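PDB 2QJW: uncharacterized protein XCC1541 from Xanthomonas campestris pv. campestris, which is of unknown function but belongs by fold to the alpha/beta hydrolase superfamily and is probably a serine-type hydrolase. Local coordinates for residues Thr107-Gly110 against Pro111-Ala114; Asp137-Ala140 against Trp141-Arg145. All blocks are in the same frame, centred on the assembly; numbering follows the deposited sequence.

Contact 1. Residues Thr107-Gly110 against Pro111-Ala114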
loop_
_atom_site.group_PDB
_atom_site.type_symbol
_atom_site.label_atom_id
_atom_site.label_comp_id
_atom_site.label_asym_id
_atom_site.label_seq_id
_atom_site.Cartn_x
_atom_site.Cartn_y
_atom_site.Cartn_z
ATOM N N THR A 107 12.311 13.087 4.388
ATOM C CA THR A 107 12.700 13.641 3.114
ATOM C C THR A 107 13.751 14.750 3.312
ATOM O O THR A 107 14.447 15.041 2.378
ATOM C CB THR A 107 11.516 14.158 2.309
ATOM O OG1 THR A 107 10.919 15.266 3.026
ATOM C CG2 THR A 107 10.471 13.045 2.106
ATOM N N LYS A 108 13.832 15.335 4.509
ATOM C CA LYS A 108 14.757 16.417 4.807
ATOM C C LYS A 108 15.653 15.989 5.959
ATOM O O LYS A 108 15.198 15.277 6.859
ATOM C CB LYS A 108 13.952 17.631 5.233
ATOM C CG LYS A 108 12.865 18.110 4.257
ATOM C CD LYS A 108 11.966 19.189 4.905
ATOM C CE LYS A 108 10.725 19.472 4.055
ATOM N NZ LYS A 108 10.083 20.763 4.418
HETATM N N MSE A 109 16.901 16.448 5.957
HETATM C CA MSE A 109 17.863 16.063 6.980
HETATM C C MSE A 109 18.766 17.257 7.294
HETATM O O MSE A 109 19.972 17.170 7.109
HETATM C CB MSE A 109 18.649 14.837 6.481
HETATM C CG MSE A 109 19.626 14.142 7.474
HETATM SE SE MSE A 109 18.838 13.430 9.047
HETATM C CE MSE A 109 17.572 12.189 8.291
ATOM N N GLY A 110 18.133 18.372 7.674
ATOM C CA GLY A 110 18.821 19.598 8.080
ATOM C C GLY A 110 19.856 19.991 7.058
ATOM O O GLY A 110 19.555 20.103 5.862
ATOM N N PRO A 111 21.115 20.156 7.492
ATOM C CA PRO A 111 22.159 20.502 6.537
ATOM C C PRO A 111 22.665 19.342 5.678
ATOM O O PRO A 111 23.437 19.570 4.770
ATOM C CB PRO A 111 23.295 20.991 7.454
ATOM C CG PRO A 111 23.109 20.182 8.658
ATOM C CD PRO A 111 21.657 20.042 8.860
ATOM N N LEU A 112 22.195 18.108 5.913
ATOM C CA LEU A 112 22.611 16.981 5.084
ATOM C C LEU A 112 21.737 16.889 3.804
ATOM O O LEU A 112 20.677 17.535 3.715
ATOM C CB LEU A 112 22.573 15.638 5.847
ATOM C CG LEU A 112 23.719 15.424 6.864
ATOM C CD1 LEU A 112 23.669 14.071 7.549
ATOM C CD2 LEU A 112 25.092 15.592 6.166
ATOM N N PRO A 113 22.216 16.153 2.800
ATOM C CA PRO A 113 21.435 16.047 1.576
ATOM C C PRO A 113 19.998 15.532 1.773
ATOM O O PRO A 113 19.726 14.726 2.684
ATOM C CB PRO A 113 22.235 15.056 0.737
ATOM C CG PRO A 113 23.629 15.156 1.255
ATOM C CD PRO A 113 23.512 15.459 2.689
ATOM N N ALA A 114 19.102 16.078 0.973
ATOM C CA ALA A 114 17.723 15.629 0.921
ATOM C C ALA A 114 17.702 14.159 0.512
ATOM O O ALA A 114 18.644 13.611 -0.090
ATOM C CB ALA A 114 16.959 16.446 -0.078
HETATM O O HOH W 1 17.985 17.803 3.672
#

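Contact 2. Residues Asp137-Ala140 against Trp141-Arg145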
loop_
_atom_site.group_PDB
_atom_site.type_symbol
_atom_site.label_atom_id
_atom_site.label_comp_id
_atom_site.label_asym_id
_atom_site.label_seq_id
_atom_site.Cartn_x
_atom_site.Cartn_y
_atom_site.Cartn_z
ATOM N N ASP A 137 4.931 15.226 2.279
ATOM C CA ASP A 137 6.334 15.298 1.880
ATOM C C ASP A 137 6.750 13.959 1.271
ATOM O O ASP A 137 7.456 13.932 0.254
ATOM C CB ASP A 137 7.241 15.679 3.055
ATOM C CG ASP A 137 7.076 17.145 3.503
ATOM O OD1 ASP A 137 6.351 17.906 2.836
ATOM O OD2 ASP A 137 7.738 17.455 4.487
ATOM N N VAL A 138 6.333 12.855 1.910
ATOM C CA VAL A 138 6.648 11.497 1.390
ATOM C C VAL A 138 5.827 11.165 0.168
ATOM O O VAL A 138 6.337 10.618 -0.825
ATOM C CB VAL A 138 6.433 10.480 2.504
ATOM C CG1 VAL A 138 6.591 9.016 1.986
ATOM C CG2 VAL A 138 7.419 10.725 3.640
ATOM N N ILE A 139 4.567 11.586 0.124
ATOM C CA ILE A 139 3.744 11.442 -1.041
ATOM C C ILE A 139 4.431 12.147 -2.225
ATOM O O ILE A 139 4.579 11.574 -3.319
ATOM C CB ILE A 139 2.317 12.028 -0.824
ATOM C CG1 ILE A 139 1.581 11.079 0.154
ATOM C CG2 ILE A 139 1.616 12.242 -2.186
ATOM C CD1 ILE A 139 0.384 11.757 0.898
ATOM N N ALA A 140 4.937 13.386 -2.046
ATOM C CA ALA A 140 5.585 14.097 -3.172
ATOM C C ALA A 140 6.873 13.385 -3.633
ATOM O O ALA A 140 7.160 13.295 -4.815
ATOM C CB ALA A 140 5.846 15.571 -2.841
ATOM N N TRP A 141 7.668 12.907 -2.688
ATOM C CA TRP A 141 8.916 12.241 -3.004
ATOM C C TRP A 141 8.633 10.966 -3.750
ATOM O O TRP A 141 9.262 10.666 -4.795
ATOM C CB TRP A 141 9.647 11.926 -1.689
ATOM C CG TRP A 141 11.060 11.451 -1.813
ATOM C CD1 TRP A 141 12.167 12.217 -1.919
ATOM C CD2 TRP A 141 11.493 10.100 -2.027
ATOM N NE1 TRP A 141 13.272 11.432 -2.124
ATOM C CE2 TRP A 141 12.875 10.120 -2.162
ATOM C CE3 TRP A 141 10.843 8.854 -2.055
ATOM C CZ2 TRP A 141 13.628 8.943 -2.373
ATOM C CZ3 TRP A 141 11.585 7.704 -2.248
ATOM C CH2 TRP A 141 12.947 7.747 -2.383
ATOM N N ALA A 142 7.656 10.184 -3.264
ATOM C CA ALA A 142 7.292 8.964 -3.933
ATOM C C ALA A 142 6.673 9.189 -5.312
ATOM O O ALA A 142 6.942 8.461 -6.282
ATOM C CB ALA A 142 6.318 8.155 -3.047
ATOM N N GLN A 143 5.803 10.190 -5.418
ATOM C CA GLN A 143 5.120 10.510 -6.696
ATOM C C GLN A 143 6.145 10.830 -7.809
ATOM O O GLN A 143 5.990 10.416 -8.970
ATOM C CB GLN A 143 4.120 11.639 -6.514
ATOM C CG GLN A 143 3.278 11.927 -7.760
ATOM C CD GLN A 143 1.957 12.592 -7.437
ATOM O OE1 GLN A 143 1.801 13.243 -6.418
ATOM N NE2 GLN A 143 0.985 12.409 -8.320
ATOM N N ALA A 144 7.205 11.537 -7.435
ATOM C CA ALA A 144 8.237 11.954 -8.420
ATOM C C ALA A 144 8.931 10.759 -9.032
ATOM O O ALA A 144 9.426 10.807 -10.154
ATOM C CB ALA A 144 9.260 12.895 -7.742
ATOM N N ARG A 145 8.994 9.668 -8.275
ATOM C CA ARG A 145 9.712 8.462 -8.636
ATOM C C ARG A 145 8.770 7.267 -8.923
ATOM O O ARG A 145 9.195 6.155 -9.268
ATOM C CB ARG A 145 10.605 8.064 -7.431
ATOM C CG ARG A 145 11.724 9.077 -7.177
ATOM C CD ARG A 145 12.384 8.871 -5.826
ATOM N NE ARG A 145 13.445 9.854 -5.620
ATOM C CZ ARG A 145 13.261 11.146 -5.365
ATOM N NH1 ARG A 145 12.041 11.667 -5.190
ATOM N NH2 ARG A 145 14.341 11.934 -5.279
#

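Contact 1. Residues Thr107-Gly110 against Pro111-Ala114
Met-109 and Leu-112 extend side by side and in the same direction from the two ends of a tight reversal, the closest pair of side-chain carbons being Met-109 CG and Leu-112 CB at 3.7 Å. Met-109 is a selenomethionine with two modelled conformers; in one of them CG stands anti to the backbone N (chi1 -173°), which brings this carbon alongside Leu-112, and the chain then bends at both following torsions, so that SE and CE turn away from the leucine. Leu-112 CD1 reaches the same carbon, 4.0 Å from Met-109 CG.

The backbone beneath the pair is a type II' beta turn running from Met-109 to Leu-112. Its closing bond, from Leu-112 N to Met-109 O, is short at 2.7 Å but bent, with an N-H...O angle of 143°. Gly-110 holds the first corner with a positive phi of 50°, a value that favours glycine, and Pro-111 the second. A water joins the same two residues again, accepting from Met-109 N at 2.9 Å and donating to Leu-112 O at 2.7 Å. Farther from the corner, Ala-114 CB lies 3.8 Å from Thr-107 O.

This surface turn belongs to the long loop between strands 99-103 and 122-127. Met-109 and Leu-112 both pack on Tyr-86 of helix 83-92, whose hydroxyl is hydrogen-bonded to Pro-113 O, while Thr-107 and Lys-108 touch helix 135-145.

Contact 2. Residues Asp137-Ala140 against Trp141-Arg145
Trp-141 opens the second half of this helical run by donating its backbone N-H to Asp-137 O, N to O 3.1 Å, with the donor tilted 29° from the carbonyl plane. Its CG lies anti to the backbone N (chi1 -170°), carrying the indole away from the preceding turn; its NE1 is hydrogen-bonded to Leu-115 O in the loop before strand 122-127. Ala-142 follows with a straighter bond to Val-138 O, 2.8 Å from its N at an N-H...O angle of 169°; its CB rests 3.3 Å from that same oxygen. At Gln-143 the N meets Ile-139 O, also at 2.8 Å, and the side chain, extended beyond CG, packs on Trp-128 of the second subunit. Ala-144 N completes the series on Ala-140 O at 3.2 Å.

Arg-145 folds back over Trp-141. NH1 sits 3.2 Å above the indole plane, displaced toward the ring's rim, and donates to Trp-141 O at 3.0 Å, the oxygen lying almost in the guanidinium plane. NH2 forms a salt bridge with Asp-116, giving the guanidinium a second hold.

Four successive i to i+4 bonds define an alpha-helix. Val-138 and Ala-142 face strands 122-127 and 148-152, as befits the connecting helix of a right-handed beta-alpha-beta crossover in the alpha/beta hydrolase fold.

How the contacts relate
Contacts 1 and 2 follow one another along the chain, their centres about 15 Å apart, and meet through Thr-107 and Lys-108 of contact 1 and Asp-137, Val-138 and Trp-141 of contact 2. Thr-107 CG2 lies 3.6 Å from Asp-137 O and 4.0 Å from Trp-141 CB, while Lys-108 CE packs 3.6 Å from Asp-137 OD2. The loop of contact 1 thus rests on the helix of contact 2, and continues to Leu-115 and Asp-116, polar partners of contact 2. A probable Ser-His-Asp triad, Ser-82, His-156 and Asp-130, lies close by: the side chains of Met-109 in contact 1 and Val-138 in contact 2 come near its residues without touching them.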